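Local coordinates for galactokinase (Bifidobacterium longum subsp. infantis ATCC 15697 = JCM 1222 = DSM 20088, PDB 6TEQ), which probably phosphorylates galactose at the expense of ATP, as a GHMP-family galactokinase, and here holds 2-deoxy-2-fluoro-galactose in its sugar pocket, at residues Ser195-Glu200 with Leu204-Arg209; Gly109-Leu114 with Leu151-Val156. One frame throughout, in Å; residues are numbered along the deposited sequence. Where two conformers were deposited one is given.

Contact 1: Ser195-Glu200 with Leu204-Arg209; sequences SMRCTE and LLLDCR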
loop_
_atom_site.group_PDB
_atom_site.type_symbol
_atom_site.label_atom_id
_atom_site.label_comp_id
_atom_site.label_asym_id
_atom_site.label_seq_id
_atom_site.Cartn_x
_atom_site.Cartn_y
_atom_site.Cartn_z
ATOM N N SER A 195 5.214 -4.135 -1.511
ATOM C CA SER A 195 6.427 -3.382 -1.869
ATOM C C SER A 195 7.607 -4.354 -1.941
ATOM O O SER A 195 8.529 -4.152 -2.740
ATOM C CB SER A 195 6.655 -2.269 -0.835
ATOM O OG SER A 195 7.674 -1.407 -1.251
ATOM N N MET A 196 7.589 -5.423 -1.154
ATOM C CA MET A 196 8.778 -6.300 -1.047
ATOM C C MET A 196 8.538 -7.667 -1.687
ATOM O O MET A 196 9.530 -8.426 -1.785
ATOM C CB MET A 196 9.236 -6.478 0.400
ATOM C CG MET A 196 9.648 -5.159 0.965
ATOM S SD MET A 196 10.561 -5.347 2.496
ATOM C CE MET A 196 12.227 -5.368 1.822
ATOM N N ARG A 197 7.337 -7.962 -2.183
ATOM C CA ARG A 197 7.077 -9.323 -2.686
ATOM C C ARG A 197 6.361 -9.366 -4.018
ATOM O O ARG A 197 6.347 -10.469 -4.634
ATOM C CB ARG A 197 6.308 -10.158 -1.649
ATOM C CG ARG A 197 7.031 -10.253 -0.336
ATOM C CD ARG A 197 6.153 -10.885 0.649
ATOM N NE ARG A 197 6.118 -12.346 0.446
ATOM C CZ ARG A 197 5.383 -13.173 1.109
ATOM N NH1 ARG A 197 4.472 -12.728 1.981
ATOM N NH2 ARG A 197 5.552 -14.474 0.894
ATOM N N CYS A 198 5.902 -8.239 -4.543
ATOM C CA CYS A 198 5.291 -8.233 -5.891
ATOM C C CYS A 198 6.338 -8.582 -6.933
ATOM O O CYS A 198 7.558 -8.418 -6.655
ATOM C CB CYS A 198 4.618 -6.916 -6.182
ATOM S SG CYS A 198 3.046 -6.678 -5.326
ATOM N N THR A 199 5.871 -9.009 -8.085
ATOM C CA THR A 199 6.763 -9.213 -9.231
ATOM C C THR A 199 6.198 -8.512 -10.475
ATOM O O THR A 199 4.998 -8.290 -10.619
ATOM C CB THR A 199 7.013 -10.701 -9.460
ATOM O OG1 THR A 199 5.772 -11.343 -9.810
ATOM C CG2 THR A 199 7.619 -11.395 -8.261
ATOM N N GLU A 200 7.081 -8.205 -11.371
ATOM C CA GLU A 200 6.712 -7.547 -12.643
ATOM C C GLU A 200 5.718 -8.424 -13.421
ATOM O O GLU A 200 5.872 -9.649 -13.452
ATOM C CB GLU A 200 7.938 -7.280 -13.489
ATOM C CG GLU A 200 7.631 -6.480 -14.744
ATOM C CD GLU A 200 7.080 -7.247 -15.951
ATOM O OE1 GLU A 200 7.371 -8.487 -16.070
ATOM O OE2 GLU A 200 6.334 -6.610 -16.773
ATOM N N LEU A 204 -0.074 -9.824 -6.537
ATOM C CA LEU A 204 0.282 -10.640 -5.413
ATOM C C LEU A 204 -0.989 -11.098 -4.674
ATOM O O LEU A 204 -1.688 -10.274 -3.986
ATOM C CB LEU A 204 1.169 -9.817 -4.498
ATOM C CG LEU A 204 1.728 -10.607 -3.312
ATOM C CD1 LEU A 204 2.864 -11.483 -3.780
ATOM C CD2 LEU A 204 2.199 -9.681 -2.218
ATOM N N LEU A 205 -1.474 -12.319 -4.912
ATOM C CA LEU A 205 -2.658 -12.800 -4.117
ATOM C C LEU A 205 -2.135 -13.180 -2.722
ATOM O O LEU A 205 -1.455 -14.203 -2.551
ATOM C CB LEU A 205 -3.292 -13.985 -4.839
ATOM C CG LEU A 205 -4.436 -14.633 -4.105
ATOM C CD1 LEU A 205 -5.543 -13.654 -3.734
ATOM C CD2 LEU A 205 -4.952 -15.796 -4.911
ATOM N N LEU A 206 -2.367 -12.266 -1.793
ATOM C CA LEU A 206 -1.779 -12.296 -0.444
ATOM C C LEU A 206 -2.861 -12.789 0.504
ATOM O O LEU A 206 -3.957 -12.223 0.592
ATOM C CB LEU A 206 -1.295 -10.889 -0.128
ATOM C CG LEU A 206 -0.852 -10.696 1.314
ATOM C CD1 LEU A 206 0.445 -11.434 1.550
ATOM C CD2 LEU A 206 -0.694 -9.227 1.606
ATOM N N ASP A 207 -2.535 -13.855 1.223
ATOM C CA ASP A 207 -3.397 -14.423 2.232
ATOM C C ASP A 207 -2.886 -14.016 3.584
ATOM O O ASP A 207 -1.772 -14.413 3.921
ATOM C CB ASP A 207 -3.475 -15.927 1.993
ATOM C CG ASP A 207 -4.483 -16.641 2.878
ATOM O OD1 ASP A 207 -4.747 -16.160 3.999
ATOM O OD2 ASP A 207 -5.016 -17.687 2.392
ATOM N N CYS A 208 -3.661 -13.199 4.290
ATOM C CA CYS A 208 -3.176 -12.537 5.513
ATOM C C CYS A 208 -3.421 -13.371 6.777
ATOM O O CYS A 208 -3.232 -12.803 7.861
ATOM C CB CYS A 208 -3.822 -11.170 5.618
ATOM S SG CYS A 208 -3.246 -10.119 4.242
ATOM N N ARG A 209 -3.806 -14.665 6.638
ATOM C CA ARG A 209 -3.948 -15.458 7.879
ATOM C C ARG A 209 -2.587 -15.522 8.562
ATOM O O ARG A 209 -1.590 -15.838 7.941
ATOM C CB ARG A 209 -4.532 -16.819 7.577
ATOM C CG ARG A 209 -6.012 -16.755 7.243
ATOM C CD ARG A 209 -6.453 -18.119 6.772
ATOM N NE ARG A 209 -5.845 -18.569 5.538
ATOM C CZ ARG A 209 -5.765 -19.830 5.117
ATOM N NH1 ARG A 209 -6.102 -20.839 5.866
ATOM N NH2 ARG A 209 -5.221 -20.061 3.947
#
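Leu204 meets Arg197 and Cys198 where the helix 190-197 of the GHMP kinase fold is followed by the strand 202-207 of the large mixed sheet. Its CB lies 3.7 Å from SG of Cys198, an apolar contact. With CG anti to the backbone N (chi1 -175°), the two methyls extend toward Arg197: CD1 sits 3.7 Å from its carbonyl O, and CD2 comes within 4.2 Å of its CB. No hydrogen bond crosses between 195-200 and 204-209; the carbonyl O of Arg197 is instead taken by NE2 of Gln220. Beyond CB the arginine chain leaves Leu204 and bends at chi3 (78°), bringing the guanidinium obliquely to CD1 of Leu206, 4.3 Å from NH1. Asp165, salt-bridged to NH2, probably offsets the charge of this buried side chain, while hydrogen bonds to Asn193 and Asn217 fix the position of NH1. The contact lies close to the sugar pocket, the Leu206 side chain being about 6 Å from that of the galactose-binding Asp49. Where the strand ends, Asp207 forms an Asx turn, its OD1 accepting from N of Arg209; OD1 is also salt-bridged to Arg268. The guanidinium of Arg209 doubles back side-on to the same carboxylate: NE bonds OD1 of Asp207 on its syn side, while NH2 meets OD2 of Asp207 at 2.8 Å from above the carboxylate plane.

Contact 2: Gly109-Leu114 with Leu151-Val156; sequences GVAWAL and LALDDV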
loop_
_atom_site.group_PDB
_atom_site.type_symbol
_atom_site.label_atom_id
_atom_site.label_comp_id
_atom_site.label_asym_id
_atom_site.label_seq_id
_atom_site.Cartn_x
_atom_site.Cartn_y
_atom_site.Cartn_z
ATOM N N GLY A 109 12.584 4.032 12.766
ATOM C CA GLY A 109 11.809 2.985 13.475
ATOM C C GLY A 109 12.086 1.607 12.890
ATOM O O GLY A 109 11.952 0.614 13.591
ATOM N N VAL A 110 12.532 1.539 11.656
ATOM C CA VAL A 110 12.921 0.241 11.031
ATOM C C VAL A 110 14.186 -0.320 11.687
ATOM O O VAL A 110 14.154 -1.491 12.130
ATOM C CB VAL A 110 13.108 0.367 9.514
ATOM C CG1 VAL A 110 13.628 -0.960 8.991
ATOM C CG2 VAL A 110 11.778 0.806 8.856
ATOM N N ALA A 111 15.203 0.503 11.869
ATOM C CA ALA A 111 16.419 0.084 12.596
ATOM C C ALA A 111 16.047 -0.341 14.031
ATOM O O ALA A 111 16.503 -1.401 14.500
ATOM C CB ALA A 111 17.470 1.126 12.487
ATOM N N TRP A 112 15.237 0.472 14.702
ATOM C CA TRP A 112 14.721 0.167 16.062
ATOM C C TRP A 112 14.037 -1.197 16.069
ATOM O O TRP A 112 14.249 -2.046 17.053
ATOM C CB TRP A 112 13.812 1.294 16.485
ATOM C CG TRP A 112 13.038 1.037 17.725
ATOM C CD1 TRP A 112 13.489 1.262 18.991
ATOM C CD2 TRP A 112 11.674 0.594 17.836
ATOM N NE1 TRP A 112 12.516 0.936 19.893
ATOM C CE2 TRP A 112 11.392 0.557 19.216
ATOM C CE3 TRP A 112 10.657 0.234 16.928
ATOM C CZ2 TRP A 112 10.152 0.173 19.715
ATOM C CZ3 TRP A 112 9.415 -0.081 17.424
ATOM C CH2 TRP A 112 9.188 -0.173 18.797
ATOM N N ALA A 113 13.144 -1.418 15.105
ATOM C CA ALA A 113 12.387 -2.693 15.062
ATOM C C ALA A 113 13.338 -3.860 14.841
ATOM O O ALA A 113 13.191 -4.897 15.489
ATOM C CB ALA A 113 11.303 -2.660 13.993
ATOM N N LEU A 114 14.318 -3.735 13.967
ATOM C CA LEU A 114 15.309 -4.825 13.771
ATOM C C LEU A 114 16.078 -5.074 15.084
ATOM O O LEU A 114 16.260 -6.221 15.445
ATOM C CB LEU A 114 16.235 -4.462 12.629
ATOM C CG LEU A 114 15.548 -4.426 11.233
ATOM C CD1 LEU A 114 16.453 -3.819 10.157
ATOM C CD2 LEU A 114 15.145 -5.844 10.805
ATOM N N LEU A 151 15.326 -2.957 3.514
ATOM C CA LEU A 151 16.173 -3.722 2.583
ATOM C C LEU A 151 17.607 -3.203 2.666
ATOM O O LEU A 151 18.557 -4.021 2.656
ATOM C CB LEU A 151 15.628 -3.611 1.168
ATOM C CG LEU A 151 16.166 -4.637 0.188
ATOM C CD1 LEU A 151 15.714 -6.066 0.497
ATOM C CD2 LEU A 151 15.803 -4.232 -1.206
ATOM N N ALA A 152 17.769 -1.891 2.708
ATOM C CA ALA A 152 19.115 -1.277 2.744
ATOM C C ALA A 152 19.819 -1.730 4.039
ATOM O O ALA A 152 21.001 -2.120 3.967
ATOM C CB ALA A 152 19.024 0.224 2.654
ATOM N N LEU A 153 19.157 -1.685 5.195
ATOM C CA LEU A 153 19.781 -2.063 6.460
ATOM C C LEU A 153 20.146 -3.544 6.446
ATOM O O LEU A 153 21.205 -3.891 6.961
ATOM C CB LEU A 153 18.853 -1.726 7.632
ATOM C CG LEU A 153 18.734 -0.239 7.915
ATOM C CD1 LEU A 153 17.593 0.044 8.906
ATOM C CD2 LEU A 153 20.065 0.357 8.424
ATOM N N ASP A 154 19.261 -4.388 5.952
ATOM C CA ASP A 154 19.526 -5.836 5.866
ATOM C C ASP A 154 20.813 -6.048 5.075
ATOM O O ASP A 154 21.609 -6.911 5.440
ATOM C CB ASP A 154 18.338 -6.563 5.266
ATOM C CG ASP A 154 18.615 -8.021 4.946
ATOM O OD1 ASP A 154 18.459 -8.815 5.908
ATOM O OD2 ASP A 154 19.131 -8.297 3.824
ATOM N N ASP A 155 20.940 -5.357 3.968
ATOM C CA ASP A 155 22.110 -5.488 3.089
ATOM C C ASP A 155 23.352 -5.021 3.823
ATOM O O ASP A 155 24.309 -5.860 3.897
ATOM C CB ASP A 155 21.814 -4.753 1.786
ATOM C CG ASP A 155 22.786 -4.995 0.664
ATOM O OD1 ASP A 155 23.947 -5.235 0.988
ATOM O OD2 ASP A 155 22.426 -4.782 -0.481
ATOM N N VAL A 156 23.390 -3.786 4.308
ATOM C CA VAL A 156 24.703 -3.222 4.783
ATOM C C VAL A 156 25.115 -3.981 6.024
ATOM O O VAL A 156 26.334 -4.013 6.277
ATOM C CB VAL A 156 24.736 -1.706 4.943
ATOM C CG1 VAL A 156 24.397 -1.045 3.601
ATOM C CG2 VAL A 156 23.788 -1.263 6.057
#
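Leu153 lays its CD1 methyl over the backbone and side chain of Ala111, 3.7 Å from the alanine CB and 3.8 Å from its N. The same methyl also touches Val110, whose CG1 stands 4.1 Å away, so one branch of the leucine is shared by two consecutive residues of the helix 105-116. Nearer its root, CB of Leu153 is met by CD1 of Leu114 at 4.1 Å, one helical turn on from Val110. In Leu153 CG lies anti to the carbonyl carbon (chi1 -72°), which carries CD1 across to the facing helix; Leu114 has nearly the same torsions, the two side chains crossing obliquely. Val110 directs CG1, the branch anti to its backbone N, toward the leucine. The side-chain contacts are all apolar, and no hydrogen bond crosses between 109-114 and 151-156. The closest backbones are those of Ala111 and Leu153, with CA atoms 7.3 Å apart, and the small alanine allows the leucine methyl to reach the helix main chain. Around this pair, Leu68 of the strand 54-70 also packs on Leu153, while Ser178 of the helix 165-183 touches Val110. The segment axes cross at -52° and approach to 10.5 Å, a steeply inclined pair of helices in the GHMP kinase N-terminal domain, where the helix 141-156 begins beside Ser140, Ser141 and Ser142, which bind ADP in another structure of this protein; no nucleotide is bound here.

Both contacts are buried, yet contact 1 lies deeper, its centre about 11 Å from that of the chain, against about 19 Å for the centre of contact 2. Contact 1 joins Arg197 and Cys198 to a strand and mixes leucine packing with a charged guanidinium answered by partners outside the pair; contact 2 joins two helices through aliphatic side chains. They hold different elements, but in one of its two conformers Met196 places CE 3.8 Å from CD1 of Leu151, tentatively linking them. In contact 1 the Leu206 side chain lies about 8 Å from the bound sugar, whereas in contact 2 that of Val110 lies about 8 Å from that of Glu179, which binds magnesium in another structure.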